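Side-chain contacts in 75aa long hypothetical regulatory protein AsnC (PDB 2CVI), which is of unknown function but probably forms a dimeric effector-sensing domain like those of Lrp/AsnC transcriptional regulators: residues 17-22 with 29-34; 23-28 with 57-62. All blocks are in the same frame, centred on the assembly; numbering follows the deposited sequence.

Contact 1 of 2, residues 17-22 with 29-34; sequences EVMEKL and KEAYVV
Met19 brings its sulfur up to the backbone of Ala31 and Tyr32, while the flat phenol of Tyr32 lies on the side of the strand turned away from the helix. At the edge of that ring, in its plane, sits Glu30 OE1, which accepts a 2.7 Å hydrogen bond from Tyr32 OH; the hydroxyl stands above the carboxylate, 46° out of its plane. Phe5 of the second subunit packs edge-to-face with the same ring, and Lys43 of that subunit bonds its OH, so the strand has an intersubunit side and a helix side. The helix side is an alpha/beta packing of the ferredoxin-like Lrp/AsnC fold: the 17-22 part of helix 15-23 runs antiparallel to strand 29-33 (177° between their short axes), and the two axes approach to 8.8 Å. Its contact is apolar and without hydrogen bonds. The Met19 chain, with chi1 off the staggered positions at -120°, bends twice more and crosses Val33 at about a right angle. Its SD lies 3.7 Å from Ala31 CB, whose small methyl admits the helix closely. Replacing Met19 by an alanine would probably open a gap over Ala31 and take this apolar partner from Val33 CG2. Val33 holds CG1 anti to its backbone N, which turns the other methyl to the helix: CG2 sits 3.8 Å from Met19 CG and 3.9 Å from Met19 CE.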
loop_
_atom_site.group_PDB
_atom_site.type_symbol
_atom_site.label_atom_id
_atom_site.label_comp_id
_atom_site.label_asym_id
_atom_site.label_seq_id
_atom_site.Cartn_x
_atom_site.Cartn_y
_atom_site.Cartn_z
ATOM N N GLU A 17 -5.060 -17.573 3.294
ATOM C CA GLU A 17 -6.415 -17.988 3.700
ATOM C C GLU A 17 -7.264 -16.748 3.870
ATOM O O GLU A 17 -8.399 -16.678 3.380
ATOM C CB GLU A 17 -6.397 -18.733 5.049
ATOM C CG GLU A 17 -7.786 -18.800 5.731
ATOM C CD GLU A 17 -7.777 -19.448 7.122
ATOM O OE1 GLU A 17 -8.741 -19.238 7.887
ATOM O OE2 GLU A 17 -6.825 -20.176 7.454
ATOM N N VAL A 18 -6.707 -15.784 4.598
ATOM C CA VAL A 18 -7.348 -14.502 4.859
ATOM C C VAL A 18 -7.443 -13.718 3.551
ATOM O O VAL A 18 -8.449 -13.096 3.281
ATOM C CB VAL A 18 -6.521 -13.642 5.909
ATOM C CG1 VAL A 18 -6.958 -12.165 5.869
ATOM C CG2 VAL A 18 -6.737 -14.204 7.316
ATOM N N MET A 19 -6.365 -13.734 2.769
ATOM C CA MET A 19 -6.308 -13.010 1.495
ATOM C C MET A 19 -7.456 -13.501 0.602
ATOM O O MET A 19 -8.168 -12.713 -0.004
ATOM C CB MET A 19 -4.941 -13.260 0.825
ATOM C CG MET A 19 -4.027 -12.024 0.537
ATOM S SD MET A 19 -3.618 -11.912 -1.265
ATOM C CE MET A 19 -3.203 -13.583 -1.678
ATOM N N GLU A 20 -7.672 -14.806 0.546
ATOM C CA GLU A 20 -8.759 -15.278 -0.293
ATOM C C GLU A 20 -10.124 -14.939 0.268
ATOM O O GLU A 20 -11.051 -14.625 -0.491
ATOM C CB GLU A 20 -8.614 -16.757 -0.577
ATOM C CG GLU A 20 -7.422 -17.000 -1.511
ATOM C CD GLU A 20 -7.364 -15.989 -2.677
ATOM O OE1 GLU A 20 -6.452 -15.121 -2.670
ATOM O OE2 GLU A 20 -8.233 -16.060 -3.595
ATOM N N LYS A 21 -10.277 -14.974 1.591
ATOM C CA LYS A 21 -11.559 -14.584 2.152
ATOM C C LYS A 21 -11.770 -13.100 1.927
ATOM O O LYS A 21 -12.893 -12.659 1.687
ATOM C CB LYS A 21 -11.639 -14.851 3.652
ATOM C CG LYS A 21 -11.833 -16.318 4.022
ATOM C CD LYS A 21 -11.944 -16.427 5.564
ATOM C CE LYS A 21 -12.293 -17.845 6.019
ATOM N NZ LYS A 21 -11.217 -18.860 5.876
ATOM N N LEU A 22 -10.687 -12.325 2.017
ATOM C CA LEU A 22 -10.797 -10.886 1.805
ATOM C C LEU A 22 -11.148 -10.561 0.371
ATOM O O LEU A 22 -12.042 -9.792 0.118
ATOM C CB LEU A 22 -9.489 -10.157 2.190
ATOM C CG LEU A 22 -9.166 -10.082 3.682
ATOM C CD1 LEU A 22 -7.745 -9.605 3.850
ATOM C CD2 LEU A 22 -10.147 -9.156 4.371
ATOM N N LYS A 29 -10.866 -4.737 -3.321
ATOM C CA LYS A 29 -10.522 -4.675 -4.733
ATOM C C LYS A 29 -9.196 -5.278 -5.097
ATOM O O LYS A 29 -9.027 -5.784 -6.221
ATOM C CB LYS A 29 -10.572 -3.230 -5.228
ATOM C CG LYS A 29 -11.907 -2.528 -4.924
ATOM C CD LYS A 29 -13.136 -3.364 -5.353
ATOM C CE LYS A 29 -14.517 -2.764 -4.938
ATOM N NZ LYS A 29 -14.922 -1.597 -5.719
ATOM N N GLU A 30 -8.242 -5.229 -4.168
ATOM C CA GLU A 30 -6.913 -5.785 -4.397
ATOM C C GLU A 30 -6.383 -6.196 -3.039
ATOM O O GLU A 30 -6.744 -5.598 -2.029
ATOM C CB GLU A 30 -5.922 -4.733 -4.923
ATOM C CG GLU A 30 -6.374 -4.037 -6.163
ATOM C CD GLU A 30 -5.473 -2.887 -6.535
ATOM O OE1 GLU A 30 -4.343 -2.795 -6.009
ATOM O OE2 GLU A 30 -5.903 -2.074 -7.376
ATOM N N ALA A 31 -5.535 -7.215 -3.025
ATOM C CA ALA A 31 -4.913 -7.690 -1.795
ATOM C C ALA A 31 -3.514 -8.211 -2.143
ATOM O O ALA A 31 -3.274 -8.809 -3.221
ATOM C CB ALA A 31 -5.723 -8.813 -1.158
ATOM N N TYR A 32 -2.569 -7.953 -1.236
ATOM C CA TYR A 32 -1.199 -8.394 -1.423
ATOM C C TYR A 32 -0.605 -8.901 -0.141
ATOM O O TYR A 32 -0.685 -8.239 0.891
ATOM C CB TYR A 32 -0.312 -7.237 -1.852
ATOM C CG TYR A 32 -0.786 -6.509 -3.069
ATOM C CD1 TYR A 32 -0.218 -6.751 -4.311
ATOM C CD2 TYR A 32 -1.777 -5.541 -2.961
ATOM C CE1 TYR A 32 -0.650 -6.005 -5.445
ATOM C CE2 TYR A 32 -2.203 -4.808 -4.060
ATOM C CZ TYR A 32 -1.637 -5.050 -5.287
ATOM O OH TYR A 32 -2.123 -4.299 -6.341
ATOM N N VAL A 33 -0.024 -10.084 -0.215
ATOM C CA VAL A 33 0.778 -10.610 0.908
ATOM C C VAL A 33 2.104 -9.862 0.748
ATOM O O VAL A 33 2.686 -9.781 -0.348
ATOM C CB VAL A 33 1.021 -12.111 0.763
ATOM C CG1 VAL A 33 1.973 -12.591 1.854
ATOM C CG2 VAL A 33 -0.307 -12.834 0.850
ATOM N N VAL A 34 2.613 -9.319 1.851
ATOM C CA VAL A 34 3.844 -8.541 1.805
ATOM C C VAL A 34 4.738 -8.820 2.995
ATOM O O VAL A 34 4.307 -9.387 4.041
ATOM C CB VAL A 34 3.594 -6.983 1.839
ATOM C CG1 VAL A 34 2.956 -6.521 0.511
ATOM C CG2 VAL A 34 2.651 -6.619 3.016
#

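Contact 2 of 2, residues 23-28 with 57-62; sequences LAMPEV and TEKIRK. With K (potassium ion), chain C.
The potassium-binding loop that follows helix 15-23 meets the end of helix 49-59 through one long side chain: Lys59 lies along Met25 and reaches Glu27 with its ammonium group. The metal itself is held by backbone oxygens at the helix end, in the loop and at the start of the strand. Leu23 O binds the potassium at 2.6 Å and Met25 O at 2.7 Å. Val28 O completes the protein share at 2.5 Å, and a water that donates to Ala24 O stands at a longer distance from the ion. Met25 thus serves two sides, its carbonyl on the metal and its side chain on Lys59. The straight methionine chain lies against the lysine, the two running opposite ways, with Met25 SD 3.6 Å from Lys59 CE. In the alpha/beta fold of the Lrp/AsnC domain this joins the connection from the first helix to the second strand with the C-terminal part of the second helix, near the surface. A type I turn from Met25 to Val28 carries Glu27 at its third position. Lys59 sets CG anti to its backbone N (chi1 -161°), which sends the chain out toward that turn, where NZ makes a weak hydrogen bond and salt bridge of 3.3 Å to Glu27 OE1. A water bridges the pair: it donates to Glu27 OE2 at 2.6 Å and accepts from Lys59 NZ at 3.1 Å. In the 3-10 turn, Arg61 NH1 folds back to Thr57 O, 3.0 Å away, meeting a lone pair in the carbonyl plane with an N-H...O angle of 160°.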
loop_
_atom_site.group_PDB
_atom_site.type_symbol
_atom_site.label_atom_id
_atom_site.label_comp_id
_atom_site.label_asym_id
_atom_site.label_seq_id
_atom_site.Cartn_x
_atom_site.Cartn_y
_atom_site.Cartn_z
ATOM N N LEU A 23 -10.426 -11.164 -0.577
ATOM C CA LEU A 23 -10.677 -10.881 -1.975
ATOM C C LEU A 23 -12.098 -11.222 -2.407
ATOM O O LEU A 23 -12.622 -10.637 -3.352
ATOM C CB LEU A 23 -9.672 -11.640 -2.843
ATOM C CG LEU A 23 -8.398 -10.823 -3.027
ATOM C CD1 LEU A 23 -7.315 -11.713 -3.665
ATOM C CD2 LEU A 23 -8.708 -9.548 -3.858
ATOM N N ALA A 24 -12.728 -12.168 -1.707
ATOM C CA ALA A 24 -14.093 -12.561 -2.062
ATOM C C ALA A 24 -15.108 -11.519 -1.622
ATOM O O ALA A 24 -16.253 -11.526 -2.050
ATOM C CB ALA A 24 -14.422 -13.917 -1.451
ATOM N N MET A 25 -14.666 -10.595 -0.764
ATOM C CA MET A 25 -15.598 -9.571 -0.280
ATOM C C MET A 25 -15.763 -8.471 -1.305
ATOM O O MET A 25 -14.795 -7.985 -1.899
ATOM C CB MET A 25 -15.114 -8.972 1.044
ATOM C CG MET A 25 -15.026 -9.961 2.170
ATOM S SD MET A 25 -14.249 -9.306 3.643
ATOM C CE MET A 25 -14.307 -10.782 4.711
ATOM N N PRO A 26 -17.004 -8.027 -1.519
ATOM C CA PRO A 26 -17.205 -6.981 -2.512
ATOM C C PRO A 26 -16.435 -5.662 -2.324
ATOM O O PRO A 26 -16.045 -5.027 -3.288
ATOM C CB PRO A 26 -18.738 -6.832 -2.540
ATOM C CG PRO A 26 -19.139 -7.194 -1.193
ATOM C CD PRO A 26 -18.266 -8.377 -0.837
ATOM N N GLU A 27 -16.190 -5.290 -1.080
ATOM C CA GLU A 27 -15.466 -4.063 -0.816
ATOM C C GLU A 27 -13.982 -4.149 -1.192
ATOM O O GLU A 27 -13.353 -3.125 -1.447
ATOM C CB GLU A 27 -15.516 -3.731 0.670
ATOM C CG GLU A 27 -16.896 -3.396 1.197
ATOM C CD GLU A 27 -17.716 -4.612 1.584
ATOM O OE1 GLU A 27 -17.240 -5.784 1.448
ATOM O OE2 GLU A 27 -18.856 -4.364 2.038
ATOM N N VAL A 28 -13.435 -5.365 -1.156
ATOM C CA VAL A 28 -12.021 -5.579 -1.391
ATOM C C VAL A 28 -11.700 -5.670 -2.865
ATOM O O VAL A 28 -12.189 -6.583 -3.558
ATOM C CB VAL A 28 -11.516 -6.826 -0.652
ATOM C CG1 VAL A 28 -10.049 -7.083 -1.003
ATOM C CG2 VAL A 28 -11.681 -6.622 0.848
ATOM N N THR A 57 -14.089 -2.354 11.663
ATOM C CA THR A 57 -14.285 -2.822 13.034
ATOM C C THR A 57 -15.205 -4.036 13.173
ATOM O O THR A 57 -15.034 -4.846 14.111
ATOM C CB THR A 57 -14.747 -1.667 13.927
ATOM O OG1 THR A 57 -16.078 -1.340 13.559
ATOM C CG2 THR A 57 -13.842 -0.410 13.751
ATOM N N GLU A 58 -16.120 -4.224 12.232
ATOM C CA GLU A 58 -16.989 -5.398 12.281
ATOM C C GLU A 58 -16.582 -6.548 11.372
ATOM O O GLU A 58 -16.366 -7.657 11.851
ATOM C CB GLU A 58 -18.427 -5.046 11.946
ATOM C CG GLU A 58 -18.990 -3.886 12.754
ATOM C CD GLU A 58 -20.442 -3.583 12.378
ATOM O OE1 GLU A 58 -20.891 -2.422 12.490
ATOM O OE2 GLU A 58 -21.155 -4.516 11.975
ATOM N N LYS A 59 -16.491 -6.289 10.071
ATOM C CA LYS A 59 -16.164 -7.375 9.145
ATOM C C LYS A 59 -14.810 -8.007 9.410
ATOM O O LYS A 59 -14.686 -9.223 9.385
ATOM C CB LYS A 59 -16.237 -6.879 7.704
ATOM C CG LYS A 59 -16.356 -8.007 6.687
ATOM C CD LYS A 59 -17.292 -7.575 5.561
ATOM C CE LYS A 59 -17.657 -8.695 4.616
ATOM N NZ LYS A 59 -18.387 -8.144 3.412
ATOM N N ILE A 60 -13.787 -7.196 9.665
ATOM C CA ILE A 60 -12.467 -7.753 9.925
ATOM C C ILE A 60 -12.449 -8.608 11.192
ATOM O O ILE A 60 -11.696 -9.583 11.260
ATOM C CB ILE A 60 -11.393 -6.649 10.010
ATOM C CG1 ILE A 60 -11.236 -6.006 8.628
ATOM C CG2 ILE A 60 -10.046 -7.238 10.486
ATOM C CD1 ILE A 60 -10.968 -6.975 7.492
ATOM N N ARG A 61 -13.290 -8.281 12.180
ATOM C CA ARG A 61 -13.336 -9.105 13.383
ATOM C C ARG A 61 -13.917 -10.508 13.173
ATOM O O ARG A 61 -13.867 -11.339 14.086
ATOM C CB ARG A 61 -14.079 -8.348 14.511
ATOM C CG ARG A 61 -13.145 -7.422 15.253
ATOM C CD ARG A 61 -13.821 -6.850 16.510
ATOM N NE ARG A 61 -12.886 -6.157 17.378
ATOM C CZ ARG A 61 -12.608 -4.854 17.280
ATOM N NH1 ARG A 61 -13.216 -4.131 16.331
ATOM N NH2 ARG A 61 -11.762 -4.277 18.147
ATOM N N LYS A 62 -14.460 -10.782 11.985
ATOM C CA LYS A 62 -14.967 -12.136 11.688
ATOM C C LYS A 62 -13.778 -13.045 11.405
ATOM O O LYS A 62 -13.931 -14.269 11.365
ATOM C CB LYS A 62 -15.909 -12.133 10.460
ATOM C CG LYS A 62 -17.183 -11.304 10.667
ATOM C CD LYS A 62 -18.118 -11.316 9.453
ATOM C CE LYS A 62 -18.646 -12.710 9.206
ATOM N NZ LYS A 62 -19.090 -13.331 10.482
HETATM K K K C . -13.650 -8.441 -4.318
HETATM O O HOH W 1 -16.641 -9.739 -4.419
HETATM O O HOH W 2 -19.845 -5.527 4.188
#

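How the contacts relate
After strand 2-10 the chain enters helix 15-23, turns through the metal-binding loop and returns as strand 28-33; contact 1 closes this helix-turn-strand unit over a connection of six residues. That connection is itself the first half of contact 2, whose wider loop takes in strands 28-33 and 40-46 and most of helix 49-59. The two contacts therefore cross, with 29-34 lying between the segments of contact 2. Together they tie the first helix to an outer strand of the sheet and the loop after it to the end of the second helix. Their side chains join directly: Leu22 CD2 lies 3.9 Å from Ile60 CD1, and Ala31 CB packs on Leu23 CG.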